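Local coordinates for protein diacylglycerol O-acyltransferase (PDB 6CHJ) that probably makes wax esters and triacylglycerols by transferring acyl groups from acyl-CoA to long-chain alcohols and diacylglycerols, at residues Q18-V23 with S105-R110; G24-F29 with Q127-T132; S238-A243 with G427-L432; V376-V381 with M412-Y417. One frame throughout, in Å; residues are numbered along the deposited sequence.

Contact 1 (Q18-V23 with S105-R110); sequences QQPMHV and SHLMDR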
loop_
_atom_site.group_PDB
_atom_site.type_symbol
_atom_site.label_atom_id
_atom_site.label_comp_id
_atom_site.label_asym_id
_atom_site.label_seq_id
_atom_site.Cartn_x
_atom_site.Cartn_y
_atom_site.Cartn_z
ATOM N N GLN B 18 -9.952 -0.795 -5.892
ATOM C CA GLN B 18 -10.631 -1.796 -5.081
ATOM C C GLN B 18 -10.271 -3.231 -5.475
ATOM O O GLN B 18 -10.551 -4.163 -4.707
ATOM C CB GLN B 18 -12.147 -1.578 -5.144
ATOM C CG GLN B 18 -12.824 -1.952 -6.475
ATOM C CD GLN B 18 -12.622 -0.900 -7.580
ATOM O OE1 GLN B 18 -11.988 0.155 -7.361
ATOM N NE2 GLN B 18 -13.193 -1.174 -8.772
ATOM N N GLN B 19 -9.622 -3.425 -6.622
ATOM C CA GLN B 19 -9.182 -4.747 -7.067
ATOM C C GLN B 19 -7.765 -4.637 -7.628
ATOM O O GLN B 19 -7.552 -4.628 -8.849
ATOM C CB GLN B 19 -10.157 -5.326 -8.103
ATOM C CG GLN B 19 -10.547 -4.361 -9.281
ATOM C CD GLN B 19 -11.789 -4.807 -10.043
ATOM O OE1 GLN B 19 -12.859 -5.012 -9.464
ATOM N NE2 GLN B 19 -11.652 -4.940 -11.351
ATOM N N PRO B 20 -6.753 -4.561 -6.766
ATOM C CA PRO B 20 -5.398 -4.731 -7.281
ATOM C C PRO B 20 -5.303 -6.070 -8.004
ATOM O O PRO B 20 -6.023 -7.032 -7.700
ATOM C CB PRO B 20 -4.528 -4.675 -6.028
ATOM C CG PRO B 20 -5.324 -3.850 -5.083
ATOM C CD PRO B 20 -6.748 -4.207 -5.337
ATOM N N MET B 21 -4.450 -6.095 -9.016
ATOM C CA MET B 21 -4.309 -7.240 -9.896
ATOM C C MET B 21 -2.918 -7.853 -9.754
ATOM O O MET B 21 -2.276 -8.243 -10.729
ATOM C CB MET B 21 -4.635 -6.831 -11.342
ATOM C CG MET B 21 -6.121 -6.448 -11.552
ATOM S SD MET B 21 -7.348 -7.755 -11.154
ATOM C CE MET B 21 -6.680 -9.082 -12.081
ATOM N N HIS B 22 -2.427 -7.906 -8.526
ATOM C CA HIS B 22 -1.185 -8.595 -8.219
ATOM C C HIS B 22 -1.494 -9.887 -7.467
ATOM O O HIS B 22 -2.474 -9.972 -6.727
ATOM C CB HIS B 22 -0.246 -7.707 -7.394
ATOM C CG HIS B 22 -0.823 -7.235 -6.090
ATOM N ND1 HIS B 22 -1.363 -5.977 -5.923
ATOM C CD2 HIS B 22 -0.925 -7.848 -4.885
ATOM C CE1 HIS B 22 -1.791 -5.841 -4.682
ATOM N NE2 HIS B 22 -1.543 -6.965 -4.032
ATOM N N VAL B 23 -0.661 -10.897 -7.664
ATOM C CA VAL B 23 -0.722 -12.095 -6.854
ATOM C C VAL B 23 0.383 -12.029 -5.811
ATOM O O VAL B 23 1.252 -11.159 -5.846
ATOM C CB VAL B 23 -0.602 -13.376 -7.700
ATOM C CG1 VAL B 23 -1.606 -13.349 -8.859
ATOM C CG2 VAL B 23 0.849 -13.519 -8.200
ATOM N N SER B 105 -3.327 -5.573 0.183
ATOM C CA SER B 105 -4.241 -4.506 -0.238
ATOM C C SER B 105 -3.595 -3.461 -1.156
ATOM O O SER B 105 -4.299 -2.827 -1.942
ATOM C CB SER B 105 -4.778 -3.770 0.984
ATOM O OG SER B 105 -5.369 -4.660 1.899
ATOM N N HIS B 106 -2.292 -3.207 -1.030
ATOM C CA HIS B 106 -1.698 -2.013 -1.627
ATOM C C HIS B 106 -1.389 -2.208 -3.104
ATOM O O HIS B 106 -0.694 -3.163 -3.482
ATOM C CB HIS B 106 -0.409 -1.633 -0.897
ATOM C CG HIS B 106 -0.593 -1.422 0.570
ATOM N ND1 HIS B 106 -1.672 -0.742 1.096
ATOM C CD2 HIS B 106 0.148 -1.834 1.627
ATOM C CE1 HIS B 106 -1.579 -0.730 2.413
ATOM N NE2 HIS B 106 -0.489 -1.393 2.760
ATOM N N LEU B 107 -1.894 -1.282 -3.923
ATOM C CA LEU B 107 -1.486 -1.147 -5.319
ATOM C C LEU B 107 0.026 -1.086 -5.460
ATOM O O LEU B 107 0.716 -0.426 -4.676
ATOM C CB LEU B 107 -2.073 0.131 -5.914
ATOM C CG LEU B 107 -3.520 0.107 -6.386
ATOM C CD1 LEU B 107 -3.833 1.430 -7.052
ATOM C CD2 LEU B 107 -3.825 -1.081 -7.320
ATOM N N MET B 108 0.543 -1.752 -6.482
ATOM C CA MET B 108 1.958 -1.636 -6.780
ATOM C C MET B 108 2.197 -0.453 -7.710
ATOM O O MET B 108 1.321 -0.039 -8.461
ATOM C CB MET B 108 2.501 -2.910 -7.424
ATOM C CG MET B 108 1.980 -4.164 -6.831
ATOM S SD MET B 108 2.826 -5.631 -7.422
ATOM C CE MET B 108 4.459 -5.297 -6.722
ATOM N N ASP B 109 3.419 0.065 -7.665
ATOM C CA ASP B 109 3.824 1.202 -8.487
ATOM C C ASP B 109 4.140 0.735 -9.906
ATOM O O ASP B 109 5.032 -0.097 -10.103
ATOM C CB ASP B 109 5.047 1.848 -7.846
ATOM C CG ASP B 109 5.488 3.112 -8.540
ATOM O OD1 ASP B 109 4.744 3.699 -9.372
ATOM O OD2 ASP B 109 6.610 3.527 -8.208
ATOM N N ARG B 110 3.435 1.277 -10.898
ATOM C CA ARG B 110 3.634 0.802 -12.268
ATOM C C ARG B 110 4.925 1.306 -12.903
ATOM O O ARG B 110 5.349 0.756 -13.928
ATOM C CB ARG B 110 2.449 1.200 -13.142
ATOM C CG ARG B 110 1.389 0.119 -13.208
ATOM C CD ARG B 110 0.253 0.490 -14.128
ATOM N NE ARG B 110 -0.890 -0.346 -13.816
ATOM C CZ ARG B 110 -2.058 -0.313 -14.439
ATOM N NH1 ARG B 110 -2.268 0.542 -15.438
ATOM N NH2 ARG B 110 -3.014 -1.159 -14.056
#
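His22 and Pro20 meet the loop 105-110 where strand 22-30 begins, in the N-terminal half of a chloramphenicol acetyltransferase-like fold. The two segments share no hydrogen bond. They touch through two backbone carbonyls, a sulfur and apolar carbons. The His22 ring presents CE1 to the loop backbone, and CE1 lies 3.1 Å from His106 O. The carbonyl oxygen approaches the ring obliquely. A chi1 of 58° sets CG of His22 between the backbone N and the carbonyl carbon, and this brings the ring to the loop. Met108 reaches the same histidine, with its SD 3.7 Å from His22 CB. The sulfur is 4.8 Å from the centroid of the His22 ring and 44° off the ring normal, an oblique approach. Pro20 CG lies 3.5 Å from Ser105 O. The side chains of Pro20 and Leu107 cross at about a right angle.

A second shell fixes these groups. His22 NE2 is hydrogen-bonded to His104 O, the His104 ring packs edge-to-face with His22, and Lys133 NZ is hydrogen-bonded to His106 O. Met21 bonds through the backbone to His136, inside the HHxxxDG signature of the family, and Val23 to Val134, just before it, while His106 stacks on His106 of the second subunit. At Leu107 the methyl CD2 ends 3.9 Å from Pro20 CG.

Contact 2 (G24-F29 with Q127-T132); sequences GGLQLF and QFALYT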
loop_
_atom_site.group_PDB
_atom_site.type_symbol
_atom_site.label_atom_id
_atom_site.label_comp_id
_atom_site.label_asym_id
_atom_site.label_seq_id
_atom_site.Cartn_x
_atom_site.Cartn_y
_atom_site.Cartn_z
ATOM N N GLY B 24 0.358 -12.975 -4.877
ATOM C CA GLY B 24 1.298 -13.021 -3.778
ATOM C C GLY B 24 1.463 -14.438 -3.278
ATOM O O GLY B 24 0.689 -15.337 -3.613
ATOM N N GLY B 25 2.499 -14.627 -2.467
ATOM C CA GLY B 25 2.726 -15.896 -1.808
ATOM C C GLY B 25 3.374 -15.699 -0.456
ATOM O O GLY B 25 4.233 -14.821 -0.279
ATOM N N LEU B 26 2.958 -16.504 0.511
ATOM C CA LEU B 26 3.440 -16.424 1.880
ATOM C C LEU B 26 4.179 -17.711 2.224
ATOM O O LEU B 26 3.556 -18.771 2.375
ATOM C CB LEU B 26 2.291 -16.188 2.852
ATOM C CG LEU B 26 2.781 -16.256 4.295
ATOM C CD1 LEU B 26 3.827 -15.144 4.595
ATOM C CD2 LEU B 26 1.598 -16.193 5.237
ATOM N N GLN B 27 5.495 -17.603 2.389
ATOM C CA GLN B 27 6.366 -18.716 2.750
ATOM C C GLN B 27 6.801 -18.577 4.200
ATOM O O GLN B 27 7.280 -17.518 4.613
ATOM C CB GLN B 27 7.595 -18.750 1.848
ATOM C CG GLN B 27 7.295 -19.260 0.462
ATOM C CD GLN B 27 8.466 -19.073 -0.436
ATOM O OE1 GLN B 27 9.282 -18.177 -0.203
ATOM N NE2 GLN B 27 8.587 -19.916 -1.456
ATOM N N LEU B 28 6.643 -19.643 4.965
ATOM C CA LEU B 28 7.006 -19.672 6.370
ATOM C C LEU B 28 8.175 -20.629 6.554
ATOM O O LEU B 28 8.125 -21.765 6.074
ATOM C CB LEU B 28 5.807 -20.110 7.198
ATOM C CG LEU B 28 6.022 -20.372 8.675
ATOM C CD1 LEU B 28 6.122 -19.040 9.431
ATOM C CD2 LEU B 28 4.869 -21.232 9.176
ATOM N N PHE B 29 9.239 -20.163 7.214
ATOM C CA PHE B 29 10.427 -20.973 7.439
ATOM C C PHE B 29 10.724 -21.093 8.925
ATOM O O PHE B 29 10.248 -20.309 9.748
ATOM C CB PHE B 29 11.680 -20.407 6.780
ATOM C CG PHE B 29 11.561 -20.160 5.315
ATOM C CD1 PHE B 29 11.966 -21.120 4.404
ATOM C CD2 PHE B 29 11.126 -18.934 4.845
ATOM C CE1 PHE B 29 11.900 -20.882 3.026
ATOM C CE2 PHE B 29 11.050 -18.692 3.487
ATOM C CZ PHE B 29 11.436 -19.676 2.571
ATOM N N GLN B 127 11.022 -18.707 13.855
ATOM C CA GLN B 127 10.603 -18.753 12.467
ATOM C C GLN B 127 10.700 -17.358 11.866
ATOM O O GLN B 127 10.712 -16.356 12.582
ATOM C CB GLN B 127 9.171 -19.285 12.342
ATOM C CG GLN B 127 8.930 -20.557 13.128
ATOM C CD GLN B 127 7.858 -21.443 12.507
ATOM O OE1 GLN B 127 8.126 -22.199 11.568
ATOM N NE2 GLN B 127 6.642 -21.362 13.038
ATOM N N PHE B 128 10.772 -17.311 10.537
ATOM C CA PHE B 128 10.622 -16.079 9.784
ATOM C C PHE B 128 9.737 -16.349 8.563
ATOM O O PHE B 128 9.373 -17.497 8.281
ATOM C CB PHE B 128 11.987 -15.506 9.394
ATOM C CG PHE B 128 12.747 -16.336 8.406
ATOM C CD1 PHE B 128 12.795 -15.965 7.073
ATOM C CD2 PHE B 128 13.452 -17.451 8.818
ATOM C CE1 PHE B 128 13.492 -16.707 6.148
ATOM C CE2 PHE B 128 14.166 -18.204 7.904
ATOM C CZ PHE B 128 14.189 -17.824 6.561
ATOM N N ALA B 129 9.391 -15.278 7.832
ATOM C CA ALA B 129 8.452 -15.389 6.720
ATOM C C ALA B 129 8.930 -14.592 5.512
ATOM O O ALA B 129 9.609 -13.570 5.640
ATOM C CB ALA B 129 7.041 -14.912 7.106
ATOM N N LEU B 130 8.563 -15.067 4.329
ATOM C CA LEU B 130 8.708 -14.293 3.104
ATOM C C LEU B 130 7.314 -14.042 2.556
ATOM O O LEU B 130 6.573 -14.997 2.289
ATOM C CB LEU B 130 9.559 -15.007 2.054
ATOM C CG LEU B 130 11.076 -14.911 2.063
ATOM C CD1 LEU B 130 11.577 -15.284 0.679
ATOM C CD2 LEU B 130 11.605 -13.526 2.516
ATOM N N TYR B 131 6.962 -12.768 2.384
ATOM C CA TYR B 131 5.775 -12.393 1.629
ATOM C C TYR B 131 6.218 -11.757 0.326
ATOM O O TYR B 131 6.808 -10.670 0.336
ATOM C CB TYR B 131 4.856 -11.447 2.396
ATOM C CG TYR B 131 3.793 -10.870 1.468
ATOM C CD1 TYR B 131 2.716 -11.657 1.018
ATOM C CD2 TYR B 131 3.905 -9.569 0.996
ATOM C CE1 TYR B 131 1.769 -11.144 0.148
ATOM C CE2 TYR B 131 2.975 -9.042 0.117
ATOM C CZ TYR B 131 1.907 -9.824 -0.302
ATOM O OH TYR B 131 1.012 -9.245 -1.152
ATOM N N THR B 132 5.885 -12.408 -0.787
ATOM C CA THR B 132 6.260 -11.979 -2.126
ATOM C C THR B 132 5.026 -11.525 -2.890
ATOM O O THR B 132 3.990 -12.183 -2.843
ATOM C CB THR B 132 6.950 -13.118 -2.879
ATOM O OG1 THR B 132 8.053 -13.586 -2.098
ATOM C CG2 THR B 132 7.458 -12.664 -4.234
HETATM O O HOH W 1 7.269 -15.581 -0.127
#
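An antiparallel strand pair joins 24-29 to 127-132 inside the N-terminal mixed sheet. Gly25 faces Thr132, Gln27 faces Leu130 and Phe29 faces Phe128, and each of these pairs exchanges two backbone hydrogen bonds. The bond from Gln27 N to Leu130 O is 2.8 Å and nearly straight. At the Phe29 end, Phe128 N meets Phe29 O from above the carbonyl plane, and that bond is bent to 145°.

Phe29, Phe128, Leu130 and Gln27 lie on one face. The two phenylalanine rings are near parallel, at 16°, but slid so far apart that they barely overlap. Instead, Phe29 CB sits over a face of Phe128 in a CH-pi contact, 3.8 Å from the ring centroid. Phe128 chi1 of 67° leans its ring toward Phe29. Replacing Phe128 by alanine would probably leave Phe29 CB and CD2 without their cover and open a gap beside the Phe29 ring. Leu130 CG lies at the edge of the Phe29 ring, 4.0 Å from CE2. A water lies within hydrogen-bonding reach of Gly25 O, Gln27 OE1 and Thr132 OG1, while Gln27 NE2 is bonded to Ala148 O.

On the other face, Leu26 CD1 packs 4.1 Å from Ala129 CB. Helix 93-105 covers that face through Leu96 and Val100. Helix 39-49 touches Phe128, and strands 393-401 and 115-121 flank the pair.

Contact 3 (S238-A243 with G427-L432); sequences SRRFAA and GCRRTL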
loop_
_atom_site.group_PDB
_atom_site.type_symbol
_atom_site.label_atom_id
_atom_site.label_comp_id
_atom_site.label_asym_id
_atom_site.label_seq_id
_atom_site.Cartn_x
_atom_site.Cartn_y
_atom_site.Cartn_z
ATOM N N SER B 238 -9.533 -3.227 0.635
ATOM C CA SER B 238 -8.886 -3.780 1.817
ATOM C C SER B 238 -9.103 -5.288 1.846
ATOM O O SER B 238 -10.173 -5.785 1.474
ATOM C CB SER B 238 -9.409 -3.134 3.107
ATOM O OG SER B 238 -10.797 -3.383 3.282
ATOM N N ARG B 239 -8.072 -6.008 2.267
ATOM C CA ARG B 239 -8.029 -7.451 2.162
ATOM C C ARG B 239 -7.963 -8.067 3.546
ATOM O O ARG B 239 -7.453 -7.464 4.487
ATOM C CB ARG B 239 -6.826 -7.910 1.323
ATOM C CG ARG B 239 -6.915 -7.484 -0.144
ATOM C CD ARG B 239 -8.113 -8.153 -0.823
ATOM N NE ARG B 239 -8.342 -7.660 -2.178
ATOM C CZ ARG B 239 -9.211 -6.705 -2.477
ATOM N NH1 ARG B 239 -9.917 -6.136 -1.509
ATOM N NH2 ARG B 239 -9.355 -6.307 -3.734
ATOM N N ARG B 240 -8.538 -9.251 3.663
ATOM C CA ARG B 240 -8.331 -10.132 4.794
ATOM C C ARG B 240 -7.802 -11.442 4.245
ATOM O O ARG B 240 -8.427 -12.041 3.356
ATOM C CB ARG B 240 -9.619 -10.356 5.595
ATOM C CG ARG B 240 -9.410 -10.185 7.094
ATOM C CD ARG B 240 -10.529 -10.802 7.919
ATOM N NE ARG B 240 -10.337 -10.588 9.350
ATOM C CZ ARG B 240 -9.404 -11.198 10.081
ATOM N NH1 ARG B 240 -8.566 -12.066 9.514
ATOM N NH2 ARG B 240 -9.303 -10.941 11.382
ATOM N N PHE B 241 -6.639 -11.859 4.749
ATOM C CA PHE B 241 -5.974 -13.078 4.325
ATOM C C PHE B 241 -6.018 -14.115 5.440
ATOM O O PHE B 241 -5.761 -13.808 6.606
ATOM C CB PHE B 241 -4.524 -12.815 3.942
ATOM C CG PHE B 241 -3.802 -14.033 3.448
ATOM C CD1 PHE B 241 -4.321 -14.786 2.402
ATOM C CD2 PHE B 241 -2.605 -14.420 4.015
ATOM C CE1 PHE B 241 -3.651 -15.904 1.933
ATOM C CE2 PHE B 241 -1.935 -15.543 3.550
ATOM C CZ PHE B 241 -2.452 -16.279 2.514
ATOM N N ALA B 242 -6.356 -15.348 5.072
ATOM C CA ALA B 242 -6.460 -16.460 6.015
ATOM C C ALA B 242 -5.861 -17.679 5.342
ATOM O O ALA B 242 -6.301 -18.072 4.253
ATOM C CB ALA B 242 -7.912 -16.729 6.427
ATOM N N ALA B 243 -4.849 -18.253 5.971
ATOM C CA ALA B 243 -4.151 -19.402 5.430
ATOM C C ALA B 243 -3.975 -20.426 6.538
ATOM O O ALA B 243 -3.972 -20.081 7.726
ATOM C CB ALA B 243 -2.787 -19.018 4.828
ATOM N N GLY B 427 -9.842 -12.243 0.772
ATOM C CA GLY B 427 -11.177 -11.691 0.650
ATOM C C GLY B 427 -11.214 -10.206 0.941
ATOM O O GLY B 427 -10.321 -9.650 1.615
ATOM N N CYS B 428 -12.258 -9.560 0.407
ATOM C CA CYS B 428 -12.496 -8.161 0.732
ATOM C C CYS B 428 -12.860 -8.060 2.211
ATOM O O CYS B 428 -13.809 -8.704 2.666
ATOM C CB CYS B 428 -13.604 -7.578 -0.142
ATOM S SG CYS B 428 -14.300 -6.055 0.544
ATOM N N ARG B 429 -12.086 -7.277 2.969
ATOM C CA ARG B 429 -12.312 -7.167 4.412
ATOM C C ARG B 429 -13.716 -6.658 4.754
ATOM O O ARG B 429 -14.286 -7.077 5.761
ATOM C CB ARG B 429 -11.268 -6.241 5.036
ATOM C CG ARG B 429 -11.446 -6.074 6.539
ATOM C CD ARG B 429 -10.348 -5.238 7.187
ATOM N NE ARG B 429 -10.419 -5.345 8.644
ATOM C CZ ARG B 429 -9.734 -6.226 9.374
ATOM N NH1 ARG B 429 -8.894 -7.091 8.802
ATOM N NH2 ARG B 429 -9.889 -6.238 10.689
ATOM N N ARG B 430 -14.294 -5.749 3.949
ATOM C CA ARG B 430 -15.609 -5.225 4.319
ATOM C C ARG B 430 -16.730 -6.219 4.030
ATOM O O ARG B 430 -17.600 -6.448 4.880
ATOM C CB ARG B 430 -15.917 -3.916 3.600
ATOM C CG ARG B 430 -17.355 -3.481 3.856
ATOM C CD ARG B 430 -17.861 -2.495 2.835
ATOM N NE ARG B 430 -18.107 -3.106 1.531
ATOM C CZ ARG B 430 -18.191 -2.414 0.391
ATOM N NH1 ARG B 430 -18.027 -1.089 0.410
ATOM N NH2 ARG B 430 -18.426 -3.036 -0.770
ATOM N N THR B 431 -16.756 -6.799 2.834
ATOM C CA THR B 431 -17.931 -7.596 2.523
ATOM C C THR B 431 -17.889 -8.961 3.193
ATOM O O THR B 431 -18.933 -9.611 3.305
ATOM C CB THR B 431 -18.119 -7.703 0.994
ATOM O OG1 THR B 431 -16.976 -8.310 0.409
ATOM C CG2 THR B 431 -18.254 -6.306 0.378
ATOM N N LEU B 432 -16.732 -9.386 3.696
ATOM C CA LEU B 432 -16.581 -10.702 4.310
ATOM C C LEU B 432 -16.048 -10.560 5.731
ATOM O O LEU B 432 -14.908 -10.951 6.022
ATOM C CB LEU B 432 -15.679 -11.597 3.466
ATOM C CG LEU B 432 -16.400 -12.031 2.190
ATOM C CD1 LEU B 432 -15.508 -12.858 1.296
ATOM C CD2 LEU B 432 -17.651 -12.798 2.573
#
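Ser238 O takes two donors from opposite faces of its carbonyl plane. Arg429 N gives a 2.8 Å bond to Ser238 O across the contact. Arg239 NH1 gives the other, at 3.0 Å to the same Ser238 O, within its own segment. Both lie well out of that plane, NH1 more steeply than Arg429 N. Two residues after Ser238, Arg240 and Gly427 form an antiparallel hydrogen-bonded pair. Arg240 N donates to Gly427 O at 2.7 Å, and Gly427 N returns a more bent bond to Arg240 O at 3.0 Å.

Arg239 folds back at chi2 (-64°), which lets its guanidinium lie beside Cys428. Its NH1 also bonds to Thr236 O, and its NH2 bonds to Gln18 O. A leucine in place of Arg239 would probably leave the carbonyls of Gln18 and Thr236 without this donor and remove one of two bonds to Ser238 O.

The long chains of Arg240 and Arg429 cross obliquely, with guanidinium planes 18° apart. Arg429 NH1 is 3.8 Å from Arg240 NE, a pairing of like charges. Outside partners probably ease it: Arg429 NE forms a salt bridge with Asp77 of the second subunit, and Arg240 NH1 bonds to Gln436 OE1. Cys428 SG accepts from Thr431 N where strand 420-428 ends in a turn. Strand 239-247 is the edge strand here, and its Phe241 packs on helix 93-105 and strand 393-401.

Contact 4 (V376-V381 with M412-Y417); sequences VVISNV and MTLTSY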
loop_
_atom_site.group_PDB
_atom_site.type_symbol
_atom_site.label_atom_id
_atom_site.label_comp_id
_atom_site.label_asym_id
_atom_site.label_seq_id
_atom_site.Cartn_x
_atom_site.Cartn_y
_atom_site.Cartn_z
ATOM N N VAL B 376 -17.630 -18.185 -6.644
ATOM C CA VAL B 376 -16.279 -18.145 -6.094
ATOM C C VAL B 376 -15.347 -18.946 -6.997
ATOM O O VAL B 376 -15.774 -19.874 -7.686
ATOM C CB VAL B 376 -16.295 -18.684 -4.640
ATOM C CG1 VAL B 376 -16.905 -20.088 -4.599
ATOM C CG2 VAL B 376 -14.904 -18.665 -4.030
ATOM N N VAL B 377 -14.065 -18.592 -6.979
ATOM C CA VAL B 377 -13.004 -19.379 -7.608
ATOM C C VAL B 377 -12.378 -20.268 -6.550
ATOM O O VAL B 377 -12.063 -19.801 -5.454
ATOM C CB VAL B 377 -11.940 -18.469 -8.247
ATOM C CG1 VAL B 377 -10.760 -19.313 -8.779
ATOM C CG2 VAL B 377 -12.582 -17.628 -9.356
ATOM N N ILE B 378 -12.211 -21.546 -6.860
ATOM C CA ILE B 378 -11.469 -22.470 -6.012
ATOM C C ILE B 378 -10.363 -23.061 -6.876
ATOM O O ILE B 378 -10.604 -23.992 -7.657
ATOM C CB ILE B 378 -12.352 -23.573 -5.420
ATOM C CG1 ILE B 378 -13.591 -22.992 -4.731
ATOM C CG2 ILE B 378 -11.528 -24.411 -4.443
ATOM C CD1 ILE B 378 -14.453 -24.056 -3.991
ATOM N N SER B 379 -9.151 -22.528 -6.744
ATOM C CA SER B 379 -8.029 -22.917 -7.581
ATOM C C SER B 379 -7.130 -23.888 -6.836
ATOM O O SER B 379 -6.885 -23.731 -5.638
ATOM C CB SER B 379 -7.220 -21.698 -8.011
ATOM O OG SER B 379 -6.664 -21.914 -9.292
ATOM N N ASN B 380 -6.637 -24.891 -7.552
ATOM C CA ASN B 380 -5.821 -25.936 -6.949
ATOM C C ASN B 380 -4.651 -26.194 -7.878
ATOM O O ASN B 380 -4.827 -26.764 -8.954
ATOM C CB ASN B 380 -6.627 -27.208 -6.719
ATOM C CG ASN B 380 -5.952 -28.141 -5.754
ATOM O OD1 ASN B 380 -4.725 -28.135 -5.637
ATOM N ND2 ASN B 380 -6.740 -28.942 -5.040
ATOM N N VAL B 381 -3.465 -25.757 -7.478
ATOM C CA VAL B 381 -2.290 -25.918 -8.326
ATOM C C VAL B 381 -1.219 -26.685 -7.549
ATOM O O VAL B 381 -0.581 -26.129 -6.636
ATOM C CB VAL B 381 -1.819 -24.551 -8.838
ATOM C CG1 VAL B 381 -2.853 -24.026 -9.826
ATOM C CG2 VAL B 381 -1.664 -23.564 -7.689
ATOM N N MET B 412 -10.501 -18.544 -3.221
ATOM C CA MET B 412 -9.932 -19.645 -2.463
ATOM C C MET B 412 -8.868 -20.299 -3.322
ATOM O O MET B 412 -9.161 -20.769 -4.427
ATOM C CB MET B 412 -10.999 -20.659 -2.066
ATOM C CG MET B 412 -12.098 -20.104 -1.152
ATOM S SD MET B 412 -13.387 -21.328 -0.792
ATOM C CE MET B 412 -12.952 -21.890 0.844
ATOM N N THR B 413 -7.634 -20.314 -2.833
ATOM C CA THR B 413 -6.559 -20.897 -3.612
ATOM C C THR B 413 -5.823 -21.944 -2.801
ATOM O O THR B 413 -5.524 -21.750 -1.616
ATOM C CB THR B 413 -5.600 -19.849 -4.101
ATOM O OG1 THR B 413 -5.406 -18.881 -3.058
ATOM C CG2 THR B 413 -6.169 -19.171 -5.334
ATOM N N LEU B 414 -5.522 -23.046 -3.471
ATOM C CA LEU B 414 -5.046 -24.263 -2.841
ATOM C C LEU B 414 -3.804 -24.770 -3.538
ATOM O O LEU B 414 -3.638 -24.623 -4.752
ATOM C CB LEU B 414 -6.094 -25.335 -2.873
ATOM C CG LEU B 414 -7.116 -24.904 -1.859
ATOM C CD1 LEU B 414 -8.366 -24.413 -2.504
ATOM C CD2 LEU B 414 -7.359 -26.082 -1.015
ATOM N N THR B 415 -2.945 -25.383 -2.738
ATOM C CA THR B 415 -1.718 -25.980 -3.227
ATOM C C THR B 415 -1.338 -27.066 -2.239
ATOM O O THR B 415 -1.916 -27.176 -1.149
ATOM C CB THR B 415 -0.596 -24.936 -3.393
ATOM O OG1 THR B 415 0.557 -25.552 -3.984
ATOM C CG2 THR B 415 -0.206 -24.366 -2.064
ATOM N N SER B 416 -0.370 -27.877 -2.628
ATOM C CA SER B 416 0.129 -28.910 -1.742
ATOM C C SER B 416 1.635 -28.769 -1.619
ATOM O O SER B 416 2.319 -28.293 -2.536
ATOM C CB SER B 416 -0.252 -30.324 -2.222
ATOM O OG SER B 416 -0.008 -30.492 -3.605
ATOM N N TYR B 417 2.133 -29.154 -0.454
ATOM C CA TYR B 417 3.565 -29.180 -0.180
ATOM C C TYR B 417 3.802 -30.385 0.716
ATOM O O TYR B 417 3.346 -30.395 1.864
ATOM C CB TYR B 417 4.040 -27.873 0.477
ATOM C CG TYR B 417 5.403 -27.910 1.182
ATOM C CD1 TYR B 417 6.565 -28.311 0.512
ATOM C CD2 TYR B 417 5.527 -27.509 2.509
ATOM C CE1 TYR B 417 7.804 -28.325 1.164
ATOM C CE2 TYR B 417 6.746 -27.528 3.165
ATOM C CZ TYR B 417 7.884 -27.932 2.493
ATOM O OH TYR B 417 9.100 -27.935 3.158
#
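Leu414 N donates to Ser379 O at 2.7 Å, the shortest polar bond between these strands, though bent to 134° at the hydrogen. The same oxygen lies against the leucine side chain, with Leu414 CB 3.3 Å from Ser379 O. Three more backbone bonds make up the ladder: Met412 N to Val377 O, Ser379 N to Met412 O, and Val381 N to Leu414 O. Thr415 then extends it with a side chain. Its hydroxyl OG1 gives a 2.9 Å bond to Val381 O, nearly along the C=O axis. Thr415 OG1 stands anti to the backbone N (chi1 -175°), and this points it at that carbonyl.

The bonds alternate as in a regular parallel pair, and segments 376-380 and 412-417 run at 12° to each other. They belong to the mixed sheet of the C-terminal half. The chain between them crosses to the N-terminal sheet to supply strand 393-401, as in the chloramphenicol acetyltransferase fold.

Ile378, Asn380, Met412 and Leu414 occupy one face. Ile378 and Leu414 run alongside each other, with CG2 of Ile378 3.7 Å from CD1 of Leu414. Helix 262-280 packs here, with Cys270 on Ile378 and Met412, and Val266 on Leu414. On the other face, Ser379 CB touches Thr413 CG2 at 3.8 Å. Thr413 OG1 is bonded to Gly424 O.

Contacts 1 and 2 share strand 22-30 of the N-terminal sheet; contact 2 pairs it with strand 127-135, contact 1 sets its start against a loop. Contact 2 is a buried ladder of backbone bonds. Contact 1 is also buried but has no bond of its own across it. Contacts 3 and 4 belong to the C-terminal sheet and are partly buried. Contact 4 is a parallel pair near the centre of the chain, nested in the loop that contact 3 closes. Contact 3 is rich in arginine and, like contact 1, reaches the second subunit. These two also touch each other through Arg239 with Gln18 and Ser105. Contacts 2 and 3 meet where Leu26 packs on Phe241, between the two sheets.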